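Long-range contact in HTH-type transcriptional repressor PhnF (Mycobacterium smegmatis, PDB 3F8M), which represses the operon for phosphate uptake when phosphate is available in the cell, acting as a DNA-binding regulator of the GntR family: residues R174-T179 with V219-R224. Numbering follows the deposited sequence.
Sequences RGIAFT and VAIEQR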
loop_
_atom_site.group_PDB
_atom_site.type_symbol
_atom_site.label_atom_id
_atom_site.label_comp_id
_atom_site.label_asym_id
_atom_site.label_seq_id
_atom_site.Cartn_x
_atom_site.Cartn_y
_atom_site.Cartn_z
ATOM N N ARG A 174 -15.663 23.577 8.006
ATOM C CA ARG A 174 -15.217 24.943 7.693
ATOM C C ARG A 174 -15.460 25.348 6.205
ATOM O O ARG A 174 -14.993 26.391 5.754
ATOM C CB ARG A 174 -13.764 25.154 8.138
ATOM C CG ARG A 174 -13.564 25.040 9.691
ATOM C CD ARG A 174 -12.087 24.754 10.102
ATOM N NE ARG A 174 -11.839 25.045 11.513
ATOM C CZ ARG A 174 -11.232 26.149 11.961
ATOM N NH1 ARG A 174 -10.795 27.062 11.114
ATOM N NH2 ARG A 174 -11.053 26.328 13.259
ATOM N N GLY A 175 -16.192 24.507 5.478
ATOM C CA GLY A 175 -16.579 24.767 4.076
ATOM C C GLY A 175 -15.530 24.366 3.056
ATOM O O GLY A 175 -15.512 24.866 1.925
ATOM N N ILE A 176 -14.631 23.472 3.456
ATOM C CA ILE A 176 -13.503 23.064 2.602
ATOM C C ILE A 176 -13.730 21.613 2.246
ATOM O O ILE A 176 -13.784 20.745 3.129
ATOM C CB ILE A 176 -12.145 23.269 3.331
ATOM C CG1 ILE A 176 -11.963 24.748 3.693
ATOM C CG2 ILE A 176 -10.958 22.711 2.502
ATOM C CD1 ILE A 176 -10.829 25.032 4.702
ATOM N N ALA A 177 -13.876 21.339 0.962
ATOM C CA ALA A 177 -14.247 19.988 0.533
ATOM C C ALA A 177 -13.000 19.247 0.072
ATOM O O ALA A 177 -12.149 19.844 -0.596
ATOM C CB ALA A 177 -15.243 20.038 -0.602
ATOM N N PHE A 178 -12.923 17.960 0.404
ATOM C CA PHE A 178 -11.794 17.130 -0.016
ATOM C C PHE A 178 -12.145 16.638 -1.391
ATOM O O PHE A 178 -13.006 15.776 -1.534
ATOM C CB PHE A 178 -11.538 15.974 0.973
ATOM C CG PHE A 178 -10.847 16.414 2.247
ATOM C CD1 PHE A 178 -9.465 16.269 2.399
ATOM C CD2 PHE A 178 -11.577 16.967 3.301
ATOM C CE1 PHE A 178 -8.821 16.695 3.577
ATOM C CE2 PHE A 178 -10.952 17.380 4.489
ATOM C CZ PHE A 178 -9.556 17.245 4.629
ATOM N N THR A 179 -11.491 17.227 -2.389
ATOM C CA THR A 179 -11.845 17.037 -3.794
ATOM C C THR A 179 -10.841 16.111 -4.497
ATOM O O THR A 179 -11.230 15.227 -5.256
ATOM C CB THR A 179 -11.984 18.405 -4.493
ATOM O OG1 THR A 179 -12.881 19.228 -3.722
ATOM C CG2 THR A 179 -12.511 18.270 -5.943
ATOM N N VAL A 219 -6.879 24.096 -4.102
ATOM C CA VAL A 219 -5.923 24.699 -3.187
ATOM C C VAL A 219 -5.580 23.622 -2.152
ATOM O O VAL A 219 -6.477 22.923 -1.688
ATOM C CB VAL A 219 -6.498 25.938 -2.500
ATOM C CG1 VAL A 219 -5.463 26.606 -1.616
ATOM C CG2 VAL A 219 -7.036 26.952 -3.553
ATOM N N ALA A 220 -4.287 23.480 -1.837
ATOM C CA ALA A 220 -3.832 22.435 -0.905
ATOM C C ALA A 220 -4.461 22.626 0.482
ATOM O O ALA A 220 -4.535 23.724 0.998
ATOM C CB ALA A 220 -2.323 22.385 -0.817
ATOM N N ILE A 221 -4.921 21.523 1.052
ATOM C CA ILE A 221 -5.544 21.500 2.384
ATOM C C ILE A 221 -4.477 21.137 3.446
ATOM O O ILE A 221 -4.454 21.714 4.540
ATOM C CB ILE A 221 -6.716 20.462 2.369
ATOM C CG1 ILE A 221 -7.862 20.931 1.447
ATOM C CG2 ILE A 221 -7.266 20.102 3.782
ATOM C CD1 ILE A 221 -8.924 19.783 1.162
ATOM N N GLU A 222 -3.625 20.158 3.119
ATOM C CA GLU A 222 -2.726 19.504 4.095
ATOM C C GLU A 222 -1.659 18.738 3.336
ATOM O O GLU A 222 -1.828 18.407 2.143
ATOM C CB GLU A 222 -3.482 18.463 4.962
ATOM C CG GLU A 222 -4.081 17.346 4.069
ATOM C CD GLU A 222 -4.621 16.126 4.775
ATOM O OE1 GLU A 222 -4.441 15.961 6.011
ATOM O OE2 GLU A 222 -5.200 15.303 4.036
ATOM N N GLN A 223 -0.551 18.501 4.016
ATOM C CA GLN A 223 0.360 17.426 3.615
ATOM C C GLN A 223 0.411 16.521 4.829
ATOM O O GLN A 223 0.740 16.981 5.944
ATOM C CB GLN A 223 1.761 17.994 3.287
ATOM C CG GLN A 223 2.677 16.944 2.595
ATOM C CD GLN A 223 3.214 15.871 3.529
ATOM O OE1 GLN A 223 3.622 16.159 4.659
ATOM N NE2 GLN A 223 3.251 14.611 3.042
ATOM N N ARG A 224 0.135 15.222 4.640
ATOM C CA ARG A 224 0.021 14.330 5.784
ATOM C C ARG A 224 0.970 13.136 5.554
ATOM O O ARG A 224 0.939 12.492 4.464
ATOM C CB ARG A 224 -1.464 13.893 5.945
ATOM C CG ARG A 224 -1.784 12.945 7.210
ATOM C CD ARG A 224 -3.264 12.507 7.208
ATOM N NE ARG A 224 -3.468 11.466 6.198
ATOM C CZ ARG A 224 -4.620 10.858 5.897
ATOM N NH1 ARG A 224 -5.775 11.168 6.488
ATOM N NH2 ARG A 224 -4.619 9.923 4.963
#
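Ile-221 packs against Ile-176 and Phe-178 in the UTRA domain, joining the loop between helix 167-173 and strand 180-188 to strand 220-229 of the six-stranded antiparallel sheet. The apolar contact is centred on Ile-221, whose two branches divide the work. On the CG1 branch, placed beside the backbone N by a chi1 of -67°, CD1 lies over one face of the Phe-178 ring in a CH-pi contact, 3.9 Å from the centroid and 18° off the ring normal. The CG2 methyl, anti to the backbone N, reaches the rim of the same ring, 3.8 Å from Phe-178 CE1. Ile-176 passes Ile-221 in the opposite direction, its CG2 methyl lying 3.7 Å from Ile-221 CG1. Ile-171 of helix 167-173 touches all three side chains, and Tyr-168 stacks on Phe-178, so this apolar cluster lies between helix and sheet. Two polar groups also meet the cluster: Ala-177 O sits 3.7 Å from Ile-221 CD1, and the buried Glu-222 crosses Phe-178 at about a right angle. Its carboxylate plane is turned 76° from the ring, and OE2, hydrogen-bonded to Ser-213 OG on strand 206-214, meets the ring edge 3.9 Å from Phe-178 CE1, near the ring plane.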